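Local coordinates for NADP-dependent alcohol dehydrogenase (Entamoeba histolytica, PDB 2OUI), which probably catalyses the reversible, NADP-dependent oxidation of alcohols to aldehydes or ketones as a zinc-containing tetrameric dehydrogenase, at residues G235-V240 with M255-S260; G167-V172 with R193-G198; G259-N264 with H287-G292; Q251-I256 with P275-E280. The protein carries 1 engineered substitution. All blocks are in the same frame, centred on the assembly; numbering follows the deposited sequence.

How the contacts relate
Contacts 1, 2 and 3 all belong to the six-stranded parallel sheet of the nucleotide-binding domain. Contact 2 pairs strands 170-173 and 194-197. Contact 3 pairs 260-264 with strand 288-292, at one margin of the sheet within this chain. Contact 1 lies between them, where strand 236-241 meets the turn leading into 260-264. All three are largely buried and rest on backbone hydrogen bonds. Contact 1 adds a salt bridge and contact 3 a histidine-carboxylate bond. Contact 4 differs: helix 248-255 packs on segment 275-280 without a hydrogen bond, and Lys-254 reaches the surface. Lys-288 of contact 3 ties the two segments of contact 4 together. Contacts 1, 3 and 4 also touch the second subunit.

Contact 1 (G235-V240 with M255-S260); sequences GVDKVV and MIKPGS
Lys-257 NZ meets Asp-237 OD1 at 2.8 Å in a salt bridge. It comes on the syn side of the carboxylate, 22° out of its plane. The two side chains run side by side, pointing the same way. The lysine is extended beyond CG, and its CG passes 3.4 Å from Val-236 O. Beside this pair two backbone bonds, Val-236 N to Met-255 O at 2.8 Å and Lys-257 N to Val-236 O at 2.9 Å, make the short parallel bridge of Val-236 with Ile-256. Val-239 CG2 packs 3.8 Å from Ile-256 CD1 and 4.0 Å from Met-255 CG. Ile-256 CG1 stands anti to the backbone N (chi1 -155°), which carries CD1 to Val-239. A water links the two segments, donating to Asp-237 O and to Gly-259 O in the turn. Ser-260 OG donates to Lys-257 O at 2.7 Å and braces the same turn. Further out, Asp-237 OD2 takes the backbone N of Thr-169, and Lys-257 NZ has a second acid in Glu-93 of the second subunit. Strand 236-241, helix 248-255 and strand 260-264 form a beta-alpha-beta crossover of the Rossmann-type domain, with this contact at the turn entering its second strand.

Contact 2 (G167-V172 with R193-G198); sequences GDTVCV and RIFAVG
Thr-169 and Phe-195 meet at the start of this strand pair. Thr-169 CG2 touches Phe-195 CE1 at 3.6 Å, coming at the ring edge and near its plane. Val-170 O also lies at that edge. The methyl is set there by the threonine torsion, with CG2 anti to the backbone N and OG1 beside that nitrogen. Arg-193 lies alongside Thr-169, pointing the same way. Its chain is extended from CG to NE, and its guanidinium lays one face over Phe-195 CZ, which stands 3.4 Å above the plane. The same guanidinium forms a salt bridge with Asp-214 and donates to Ala-230 O, so its rotation is well defined. Farther along, on the side of the sheet that carries Phe-195, Cys-171 SG comes 3.5 Å from Val-197 CG2. On the other face of the sheet Val-172 CG2 meets Ile-194 CG2 at 4.3 Å. Four backbone bonds hold the strands in parallel register. The straightest is Val-197 N to Val-172 O, 2.8 Å long with 177° at the hydrogen. A water joins Gly-167 O, Thr-169 OG1 and Arg-193 N at the start of the pair. Helix 177-188 connects the two strands in a beta-alpha-beta unit, in keeping with a Rossmann-type nucleotide-binding fold. The chemistry implies a pairing fixed by regular backbone bonds and apolar contacts, with charge confined to the end where Arg-193 lies.

Contact 3 (G259-N264 with H287-G292); sequences GSDIGN and HKHIHG
Asp-261 OD1 accepts a hydrogen bond from His-291 NE2 at 2.7 Å, with 169° at the hydrogen. The oxygen uses its anti lone pair and lies in the ring plane of the histidine. Carboxylate and ring are nearly coplanar, 17° apart. His-289 CB lies 3.4 Å from the same oxygen. OD2 bonds to Asn-163 ND2, so both carboxylate oxygens are held. His-291 CG stands anti to the carbonyl carbon (chi1 -49°), and this turns the ring back toward the start of the strands, its edge at Asp-261. The ring of His-289 lies obliquely to Ser-260 O, with its CD2 3.1 Å from that oxygen. On the other face of the sheet Ile-262 CD1 packs 4.3 Å from Ile-290 CG1. Five backbone bonds join the segments, among them Ile-262 N to His-289 O and His-291 N to Ile-262 O, both 2.8 Å. His-289 NE2 bonds to Tyr-99, and His-287 to His-102 and His-157, all of the second subunit. His-287 and His-289 thus lie at the subunit interface, where Ile-290 and Gly-292 also form backbone bonds. Two parallel strands in register, at the margin of this chain's sheet, are typical of the Rossmann-type domain of zinc-binding dehydrogenases.

Contact 4 (Q251-I256 with P275-E280); sequences QAVKMI and PIPRSE. Engineered in segment 275-280: Pro-275 (natural residue Asp).
Helix 248-255 covers one face of the parallel sheet in the nucleotide-binding domain, and its last turn packs here on segment 275-280. The segment ends strand 273-277 and turns so that Glu-280 faces the helix. Val-253 is the central side chain. Its CG1 stands anti to the backbone N (chi1 167°) and points between the proline and the glutamate. There it lies 3.9 Å from Pro-277 CG and 3.5 Å from Glu-280 O. The other methyl, CG2, reaches Ile-276 CG2 at 4.4 Å. Next to it Lys-254 runs out extended beyond CG. Its aliphatic part crosses Pro-277 and Glu-280 obliquely, with CG 3.8 Å from Glu-280 CG and CE 4.1 Å from Pro-277 CG. Glu-280 is bent at chi2 (89°), which brings its carboxylate near Lys-254 CG and CE. Even so, Lys-254 NZ and Glu-280 OE1 remain 4.9 Å apart, so the pair is not a salt bridge. The opposite charges may still attract weakly. Pro-275, an engineered residue replacing Asp, starts the segment and packs on Asn-273 of the second subunit. Ile-276 and Pro-277 pair with a strand of that subunit, so the antiparallel pairing of strand 273-277 crosses the interface. Lys-288 NZ joins the two segments from outside by bonding to both Val-253 O and Glu-280 O. Without any direct hydrogen bond, the helix end and segment 275-280 are held by apolar packing and by this shared lysine, with at most a weak attraction between Lys-254 and Glu-280 toward the solvent side.

Contact 1 (G235-V240 with M255-S260)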
loop_
_atom_site.group_PDB
_atom_site.type_symbol
_atom_site.label_atom_id
_atom_site.label_comp_id
_atom_site.label_asym_id
_atom_site.label_seq_id
_atom_site.Cartn_x
_atom_site.Cartn_y
_atom_site.Cartn_z
ATOM N N GLY A 235 8.913 23.533 -0.349
ATOM C CA GLY A 235 9.370 22.384 -1.126
ATOM C C GLY A 235 8.224 21.776 -1.908
ATOM O O GLY A 235 7.088 22.255 -1.848
ATOM N N VAL A 236 8.519 20.713 -2.651
ATOM C CA VAL A 236 7.514 20.024 -3.457
ATOM C C VAL A 236 7.068 18.756 -2.747
ATOM O O VAL A 236 7.733 18.306 -1.810
ATOM C CB VAL A 236 8.078 19.673 -4.866
ATOM C CG1 VAL A 236 8.495 20.928 -5.603
ATOM C CG2 VAL A 236 9.270 18.688 -4.764
ATOM N N ASP A 237 5.949 18.167 -3.188
ATOM C CA ASP A 237 5.400 16.965 -2.538
ATOM C C ASP A 237 6.171 15.702 -2.879
ATOM O O ASP A 237 6.421 14.876 -1.992
ATOM C CB ASP A 237 3.927 16.774 -2.925
ATOM C CG ASP A 237 3.052 17.913 -2.444
ATOM O OD1 ASP A 237 3.125 18.261 -1.249
ATOM O OD2 ASP A 237 2.311 18.498 -3.255
ATOM N N LYS A 238 6.490 15.531 -4.168
ATOM C CA LYS A 238 7.125 14.306 -4.684
ATOM C C LYS A 238 8.160 14.707 -5.750
ATOM O O LYS A 238 8.024 15.747 -6.396
ATOM C CB LYS A 238 6.079 13.401 -5.340
ATOM C CG LYS A 238 4.852 13.036 -4.446
ATOM C CD LYS A 238 5.197 12.143 -3.232
ATOM C CE LYS A 238 4.126 12.265 -2.132
ATOM N NZ LYS A 238 2.773 11.925 -2.623
ATOM N N VAL A 239 9.171 13.866 -5.940
ATOM C CA VAL A 239 10.241 14.144 -6.904
ATOM C C VAL A 239 10.530 12.875 -7.726
ATOM O O VAL A 239 10.637 11.777 -7.166
ATOM C CB VAL A 239 11.556 14.615 -6.202
ATOM C CG1 VAL A 239 12.689 14.764 -7.226
ATOM C CG2 VAL A 239 11.354 15.924 -5.447
ATOM N N VAL A 240 10.633 13.038 -9.053
ATOM C CA VAL A 240 11.099 11.962 -9.945
ATOM C C VAL A 240 12.481 12.368 -10.447
ATOM O O VAL A 240 12.710 13.525 -10.821
ATOM C CB VAL A 240 10.163 11.772 -11.179
ATOM C CG1 VAL A 240 10.701 10.655 -12.066
ATOM C CG2 VAL A 240 8.710 11.480 -10.754
ATOM N N MET A 255 14.866 19.727 -1.957
ATOM C CA MET A 255 13.680 20.435 -2.457
ATOM C C MET A 255 12.355 19.806 -2.028
ATOM O O MET A 255 11.296 20.409 -2.264
ATOM C CB MET A 255 13.696 20.506 -3.986
ATOM C CG MET A 255 13.461 19.162 -4.595
ATOM S SD MET A 255 13.329 19.300 -6.404
ATOM C CE MET A 255 15.013 19.784 -6.857
ATOM N N ILE A 256 12.413 18.631 -1.395
ATOM C CA ILE A 256 11.215 17.849 -1.097
ATOM C C ILE A 256 10.760 18.009 0.352
ATOM O O ILE A 256 11.588 18.160 1.270
ATOM C CB ILE A 256 11.408 16.352 -1.462
ATOM C CG1 ILE A 256 10.055 15.668 -1.749
ATOM C CG2 ILE A 256 12.236 15.607 -0.408
ATOM C CD1 ILE A 256 10.206 14.228 -2.262
ATOM N N LYS A 257 9.447 18.007 0.562
ATOM C CA LYS A 257 8.895 18.077 1.928
ATOM C C LYS A 257 9.232 16.798 2.700
ATOM O O LYS A 257 9.452 15.748 2.072
ATOM C CB LYS A 257 7.363 18.138 1.824
ATOM C CG LYS A 257 6.827 19.431 1.254
ATOM C CD LYS A 257 5.301 19.333 1.083
ATOM C CE LYS A 257 4.704 20.661 0.639
ATOM N NZ LYS A 257 3.226 20.471 0.465
ATOM N N PRO A 258 9.162 16.835 4.050
ATOM C CA PRO A 258 9.238 15.581 4.798
ATOM C C PRO A 258 7.968 14.768 4.582
ATOM O O PRO A 258 6.915 15.344 4.275
ATOM C CB PRO A 258 9.284 16.051 6.257
ATOM C CG PRO A 258 8.533 17.369 6.246
ATOM C CD PRO A 258 8.990 18.000 4.952
ATOM N N GLY A 259 8.063 13.449 4.694
ATOM C CA GLY A 259 6.913 12.593 4.382
ATOM C C GLY A 259 6.585 12.598 2.901
ATOM O O GLY A 259 5.567 13.182 2.434
ATOM N N SER A 260 7.465 11.974 2.142
ATOM C CA SER A 260 7.410 12.161 0.692
ATOM C C SER A 260 8.183 11.054 0.044
ATOM O O SER A 260 8.744 10.184 0.738
ATOM C CB SER A 260 8.068 13.480 0.344
ATOM O OG SER A 260 9.431 13.394 0.729
HETATM O O HOH W 1 4.953 14.864 0.259
#

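Contact 2 (G167-V172 with R193-G198)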
loop_
_atom_site.group_PDB
_atom_site.type_symbol
_atom_site.label_atom_id
_atom_site.label_comp_id
_atom_site.label_asym_id
_atom_site.label_seq_id
_atom_site.Cartn_x
_atom_site.Cartn_y
_atom_site.Cartn_z
ATOM N N GLY A 167 -3.446 16.016 -7.206
ATOM C CA GLY A 167 -3.129 17.396 -6.835
ATOM C C GLY A 167 -1.727 17.656 -6.302
ATOM O O GLY A 167 -1.409 18.796 -5.974
ATOM N N ASP A 168 -0.872 16.630 -6.257
ATOM C CA ASP A 168 0.503 16.784 -5.745
ATOM C C ASP A 168 1.296 17.771 -6.600
ATOM O O ASP A 168 1.109 17.831 -7.821
ATOM C CB ASP A 168 1.267 15.455 -5.773
ATOM C CG ASP A 168 1.133 14.662 -4.481
ATOM O OD1 ASP A 168 0.625 15.198 -3.469
ATOM O OD2 ASP A 168 1.575 13.501 -4.481
ATOM N N THR A 169 2.173 18.540 -5.951
ATOM C CA THR A 169 3.124 19.367 -6.670
ATOM C C THR A 169 4.380 18.490 -6.821
ATOM O O THR A 169 4.904 17.963 -5.836
ATOM C CB THR A 169 3.425 20.646 -5.861
ATOM O OG1 THR A 169 2.238 21.452 -5.794
ATOM C CG2 THR A 169 4.563 21.474 -6.493
ATOM N N VAL A 170 4.865 18.349 -8.045
ATOM C CA VAL A 170 5.872 17.347 -8.340
ATOM C C VAL A 170 7.032 18.050 -9.034
ATOM O O VAL A 170 6.810 19.025 -9.778
ATOM C CB VAL A 170 5.290 16.231 -9.258
ATOM C CG1 VAL A 170 6.397 15.283 -9.825
ATOM C CG2 VAL A 170 4.188 15.405 -8.509
ATOM N N CYS A 171 8.248 17.567 -8.795
ATOM C CA CYS A 171 9.393 17.995 -9.615
ATOM C C CYS A 171 9.959 16.781 -10.346
ATOM O O CYS A 171 10.197 15.754 -9.725
ATOM C CB CYS A 171 10.492 18.602 -8.749
ATOM S SG CYS A 171 11.903 19.189 -9.721
ATOM N N VAL A 172 10.145 16.904 -11.658
ATOM C CA VAL A 172 10.884 15.898 -12.436
ATOM C C VAL A 172 12.259 16.474 -12.758
ATOM O O VAL A 172 12.353 17.539 -13.387
ATOM C CB VAL A 172 10.156 15.588 -13.769
ATOM C CG1 VAL A 172 10.987 14.600 -14.587
ATOM C CG2 VAL A 172 8.761 15.033 -13.490
ATOM N N ARG A 193 0.711 21.084 -10.080
ATOM C CA ARG A 193 1.878 21.828 -10.522
ATOM C C ARG A 193 3.020 20.837 -10.749
ATOM O O ARG A 193 3.299 19.981 -9.892
ATOM C CB ARG A 193 2.249 22.868 -9.461
ATOM C CG ARG A 193 3.362 23.786 -9.872
ATOM C CD ARG A 193 3.419 25.003 -8.946
ATOM N NE ARG A 193 4.206 26.069 -9.545
ATOM C CZ ARG A 193 4.646 27.129 -8.882
ATOM N NH1 ARG A 193 4.371 27.269 -7.580
ATOM N NH2 ARG A 193 5.362 28.049 -9.520
ATOM N N ILE A 194 3.660 20.914 -11.927
ATOM C CA ILE A 194 4.801 20.044 -12.219
ATOM C C ILE A 194 5.999 20.889 -12.659
ATOM O O ILE A 194 5.932 21.566 -13.691
ATOM C CB ILE A 194 4.481 18.954 -13.320
ATOM C CG1 ILE A 194 3.358 18.022 -12.871
ATOM C CG2 ILE A 194 5.704 18.106 -13.606
ATOM C CD1 ILE A 194 2.761 17.186 -14.037
ATOM N N PHE A 195 7.068 20.885 -11.849
ATOM C CA PHE A 195 8.332 21.533 -12.222
ATOM C C PHE A 195 9.146 20.530 -13.021
ATOM O O PHE A 195 9.234 19.373 -12.632
ATOM C CB PHE A 195 9.146 21.898 -10.983
ATOM C CG PHE A 195 8.479 22.917 -10.099
ATOM C CD1 PHE A 195 7.650 22.517 -9.055
ATOM C CD2 PHE A 195 8.694 24.261 -10.317
ATOM C CE1 PHE A 195 7.031 23.488 -8.246
ATOM C CE2 PHE A 195 8.087 25.234 -9.512
ATOM C CZ PHE A 195 7.257 24.831 -8.463
ATOM N N ALA A 196 9.745 20.985 -14.110
ATOM C CA ALA A 196 10.571 20.120 -14.973
ATOM C C ALA A 196 11.952 20.771 -15.046
ATOM O O ALA A 196 12.109 21.863 -15.591
ATOM C CB ALA A 196 9.945 20.009 -16.370
ATOM N N VAL A 197 12.946 20.102 -14.473
ATOM C CA VAL A 197 14.293 20.628 -14.425
ATOM C C VAL A 197 15.049 20.106 -15.645
ATOM O O VAL A 197 15.321 18.904 -15.767
ATOM C CB VAL A 197 15.010 20.198 -13.131
ATOM C CG1 VAL A 197 16.450 20.699 -13.122
ATOM C CG2 VAL A 197 14.228 20.700 -11.900
ATOM N N GLY A 198 15.358 21.012 -16.559
ATOM C CA GLY A 198 16.145 20.658 -17.742
ATOM C C GLY A 198 16.712 21.928 -18.340
ATOM O O GLY A 198 16.341 23.046 -17.946
HETATM O O HOH W 2 -0.195 20.993 -7.350
#

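Contact 3 (G259-N264 with H287-G292)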
loop_
_atom_site.group_PDB
_atom_site.type_symbol
_atom_site.label_atom_id
_atom_site.label_comp_id
_atom_site.label_asym_id
_atom_site.label_seq_id
_atom_site.Cartn_x
_atom_site.Cartn_y
_atom_site.Cartn_z
ATOM N N GLY A 259 8.063 13.449 4.694
ATOM C CA GLY A 259 6.913 12.593 4.382
ATOM C C GLY A 259 6.585 12.598 2.901
ATOM O O GLY A 259 5.567 13.182 2.434
ATOM N N SER A 260 7.465 11.974 2.142
ATOM C CA SER A 260 7.410 12.161 0.692
ATOM C C SER A 260 8.183 11.054 0.044
ATOM O O SER A 260 8.744 10.184 0.738
ATOM C CB SER A 260 8.068 13.480 0.344
ATOM O OG SER A 260 9.431 13.394 0.729
ATOM N N ASP A 261 8.225 11.084 -1.296
ATOM C CA ASP A 261 8.855 10.000 -2.058
ATOM C C ASP A 261 9.689 10.572 -3.193
ATOM O O ASP A 261 9.255 11.491 -3.876
ATOM C CB ASP A 261 7.796 9.058 -2.630
ATOM C CG ASP A 261 7.060 8.304 -1.543
ATOM O OD1 ASP A 261 7.522 7.211 -1.144
ATOM O OD2 ASP A 261 5.999 8.804 -1.107
ATOM N N ILE A 262 10.897 10.035 -3.336
ATOM C CA ILE A 262 11.788 10.328 -4.476
ATOM C C ILE A 262 11.852 9.071 -5.314
ATOM O O ILE A 262 12.279 8.019 -4.836
ATOM C CB ILE A 262 13.197 10.702 -3.972
ATOM C CG1 ILE A 262 13.094 11.976 -3.100
ATOM C CG2 ILE A 262 14.184 10.850 -5.158
ATOM C CD1 ILE A 262 14.339 12.299 -2.339
ATOM N N GLY A 263 11.390 9.155 -6.562
ATOM C CA GLY A 263 11.415 7.997 -7.445
ATOM C C GLY A 263 12.484 8.132 -8.526
ATOM O O GLY A 263 12.345 8.923 -9.451
ATOM N N ASN A 264 13.577 7.379 -8.401
ATOM C CA ASN A 264 14.631 7.463 -9.390
ATOM C C ASN A 264 14.528 6.343 -10.424
ATOM O O ASN A 264 14.313 5.172 -10.060
ATOM C CB ASN A 264 16.005 7.334 -8.758
ATOM C CG ASN A 264 17.093 7.254 -9.835
ATOM O OD1 ASN A 264 17.309 8.240 -10.551
ATOM N ND2 ASN A 264 17.733 6.070 -10.000
ATOM N N HIS A 287 11.305 10.876 6.879
ATOM C CA HIS A 287 10.415 10.106 5.970
ATOM C C HIS A 287 10.480 10.579 4.512
ATOM O O HIS A 287 9.452 10.726 3.838
ATOM C CB HIS A 287 8.948 10.094 6.462
ATOM C CG HIS A 287 8.715 9.259 7.697
ATOM N ND1 HIS A 287 8.778 9.784 8.969
ATOM C CD2 HIS A 287 8.387 7.954 7.847
ATOM C CE1 HIS A 287 8.502 8.838 9.852
ATOM N NE2 HIS A 287 8.234 7.722 9.193
ATOM N N LYS A 288 11.687 10.877 4.037
ATOM C CA LYS A 288 11.872 11.209 2.626
ATOM C C LYS A 288 12.310 9.896 1.992
ATOM O O LYS A 288 13.485 9.555 1.990
ATOM C CB LYS A 288 12.925 12.324 2.464
ATOM C CG LYS A 288 12.481 13.671 3.087
ATOM C CD LYS A 288 13.526 14.765 2.870
ATOM C CE LYS A 288 12.943 16.121 3.282
ATOM N NZ LYS A 288 13.881 17.292 3.050
ATOM N N HIS A 289 11.335 9.125 1.526
ATOM C CA HIS A 289 11.593 7.776 1.053
ATOM C C HIS A 289 12.338 7.831 -0.268
ATOM O O HIS A 289 11.977 8.620 -1.145
ATOM C CB HIS A 289 10.279 6.993 0.895
ATOM C CG HIS A 289 9.421 6.992 2.124
ATOM N ND1 HIS A 289 9.747 6.277 3.253
ATOM C CD2 HIS A 289 8.256 7.625 2.402
ATOM C CE1 HIS A 289 8.810 6.456 4.171
ATOM N NE2 HIS A 289 7.898 7.276 3.681
ATOM N N ILE A 290 13.341 6.972 -0.425
ATOM C CA ILE A 290 14.174 7.031 -1.624
ATOM C C ILE A 290 14.018 5.717 -2.377
ATOM O O ILE A 290 14.313 4.651 -1.853
ATOM C CB ILE A 290 15.666 7.270 -1.286
ATOM C CG1 ILE A 290 15.849 8.637 -0.618
ATOM C CG2 ILE A 290 16.539 7.195 -2.570
ATOM C CD1 ILE A 290 17.179 8.756 0.084
ATOM N N HIS A 291 13.549 5.827 -3.619
ATOM C CA HIS A 291 13.297 4.673 -4.430
ATOM C C HIS A 291 14.158 4.765 -5.705
ATOM O O HIS A 291 14.481 5.874 -6.218
ATOM C CB HIS A 291 11.826 4.626 -4.806
ATOM C CG HIS A 291 10.878 4.820 -3.652
ATOM N ND1 HIS A 291 10.558 3.815 -2.765
ATOM C CD2 HIS A 291 10.145 5.896 -3.279
ATOM C CE1 HIS A 291 9.669 4.266 -1.893
ATOM N NE2 HIS A 291 9.403 5.526 -2.187
ATOM N N GLY A 292 14.586 3.618 -6.191
ATOM C CA GLY A 292 15.413 3.605 -7.398
ATOM C C GLY A 292 15.135 2.288 -8.063
ATOM O O GLY A 292 15.570 1.254 -7.571
#

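Contact 4 (Q251-I256 with P275-E280)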
loop_
_atom_site.group_PDB
_atom_site.type_symbol
_atom_site.label_atom_id
_atom_site.label_comp_id
_atom_site.label_asym_id
_atom_site.label_seq_id
_atom_site.Cartn_x
_atom_site.Cartn_y
_atom_site.Cartn_z
ATOM N N GLN A 251 19.935 17.112 -4.433
ATOM C CA GLN A 251 19.006 18.168 -4.863
ATOM C C GLN A 251 17.562 17.772 -4.581
ATOM O O GLN A 251 16.779 18.589 -4.097
ATOM C CB GLN A 251 19.180 18.488 -6.352
ATOM C CG GLN A 251 20.588 18.958 -6.681
ATOM C CD GLN A 251 20.753 19.292 -8.137
ATOM O OE1 GLN A 251 21.286 20.361 -8.495
ATOM N NE2 GLN A 251 20.305 18.395 -8.993
ATOM N N ALA A 252 17.212 16.527 -4.892
ATOM C CA ALA A 252 15.857 15.995 -4.626
ATOM C C ALA A 252 15.515 16.086 -3.138
ATOM O O ALA A 252 14.444 16.568 -2.767
ATOM C CB ALA A 252 15.763 14.557 -5.098
ATOM N N VAL A 253 16.446 15.667 -2.277
ATOM C CA VAL A 253 16.187 15.651 -0.845
ATOM C C VAL A 253 16.032 17.088 -0.339
ATOM O O VAL A 253 15.231 17.341 0.560
ATOM C CB VAL A 253 17.343 14.956 -0.077
ATOM C CG1 VAL A 253 17.253 15.207 1.453
ATOM C CG2 VAL A 253 17.405 13.465 -0.430
ATOM N N LYS A 254 16.793 18.027 -0.911
ATOM C CA LYS A 254 16.745 19.414 -0.415
ATOM C C LYS A 254 15.478 20.160 -0.858
ATOM O O LYS A 254 15.059 21.121 -0.205
ATOM C CB LYS A 254 17.996 20.197 -0.811
ATOM C CG LYS A 254 19.301 19.669 -0.159
ATOM C CD LYS A 254 20.531 20.348 -0.748
ATOM C CE LYS A 254 21.790 19.749 -0.149
ATOM N NZ LYS A 254 23.039 20.453 -0.606
ATOM N N MET A 255 14.866 19.727 -1.957
ATOM C CA MET A 255 13.680 20.435 -2.457
ATOM C C MET A 255 12.355 19.806 -2.028
ATOM O O MET A 255 11.296 20.409 -2.264
ATOM C CB MET A 255 13.696 20.506 -3.986
ATOM C CG MET A 255 13.461 19.162 -4.595
ATOM S SD MET A 255 13.329 19.300 -6.404
ATOM C CE MET A 255 15.013 19.784 -6.857
ATOM N N ILE A 256 12.413 18.631 -1.395
ATOM C CA ILE A 256 11.215 17.849 -1.097
ATOM C C ILE A 256 10.760 18.009 0.352
ATOM O O ILE A 256 11.588 18.160 1.270
ATOM C CB ILE A 256 11.408 16.352 -1.462
ATOM C CG1 ILE A 256 10.055 15.668 -1.749
ATOM C CG2 ILE A 256 12.236 15.607 -0.408
ATOM C CD1 ILE A 256 10.206 14.228 -2.262
ATOM N N PRO A 275 25.646 10.487 -2.478
ATOM C CA PRO A 275 25.600 11.136 -1.161
ATOM C C PRO A 275 24.203 11.674 -0.848
ATOM O O PRO A 275 23.617 12.397 -1.649
ATOM C CB PRO A 275 26.617 12.284 -1.282
ATOM C CG PRO A 275 27.237 12.155 -2.654
ATOM C CD PRO A 275 26.273 11.363 -3.488
ATOM N N ILE A 276 23.665 11.279 0.298
ATOM C CA ILE A 276 22.360 11.758 0.759
ATOM C C ILE A 276 22.663 12.692 1.920
ATOM O O ILE A 276 23.284 12.273 2.895
ATOM C CB ILE A 276 21.463 10.582 1.257
ATOM C CG1 ILE A 276 21.183 9.570 0.138
ATOM C CG2 ILE A 276 20.181 11.117 1.987
ATOM C CD1 ILE A 276 20.574 10.175 -1.169
ATOM N N PRO A 277 22.269 13.971 1.817
ATOM C CA PRO A 277 22.660 14.939 2.867
ATOM C C PRO A 277 21.994 14.644 4.211
ATOM O O PRO A 277 20.750 14.624 4.319
ATOM C CB PRO A 277 22.211 16.285 2.295
ATOM C CG PRO A 277 21.131 15.932 1.301
ATOM C CD PRO A 277 21.510 14.605 0.724
ATOM N N ARG A 278 22.814 14.408 5.224
ATOM C CA ARG A 278 22.301 14.019 6.530
ATOM C C ARG A 278 21.271 14.998 7.102
ATOM O O ARG A 278 20.183 14.582 7.468
ATOM C CB ARG A 278 23.439 13.821 7.532
ATOM C CG ARG A 278 22.929 13.244 8.862
ATOM C CD ARG A 278 24.031 13.150 9.898
ATOM N NE ARG A 278 24.702 14.433 10.072
ATOM C CZ ARG A 278 24.454 15.310 11.038
ATOM N NH1 ARG A 278 23.558 15.075 11.985
ATOM N NH2 ARG A 278 25.138 16.440 11.068
ATOM N N SER A 279 21.604 16.291 7.193
ATOM C CA SER A 279 20.685 17.258 7.814
ATOM C C SER A 279 19.345 17.369 7.110
ATOM O O SER A 279 18.294 17.300 7.769
ATOM C CB SER A 279 21.313 18.651 7.928
ATOM O OG SER A 279 22.226 18.685 9.017
ATOM N N GLU A 280 19.379 17.526 5.782
ATOM C CA GLU A 280 18.143 17.675 4.974
ATOM C C GLU A 280 17.330 16.405 4.862
ATOM O O GLU A 280 16.159 16.443 4.494
ATOM C CB GLU A 280 18.457 18.196 3.580
ATOM C CG GLU A 280 18.852 19.688 3.592
ATOM C CD GLU A 280 20.359 19.893 3.796
ATOM O OE1 GLU A 280 20.819 21.061 3.692
ATOM O OE2 GLU A 280 21.087 18.898 4.054
#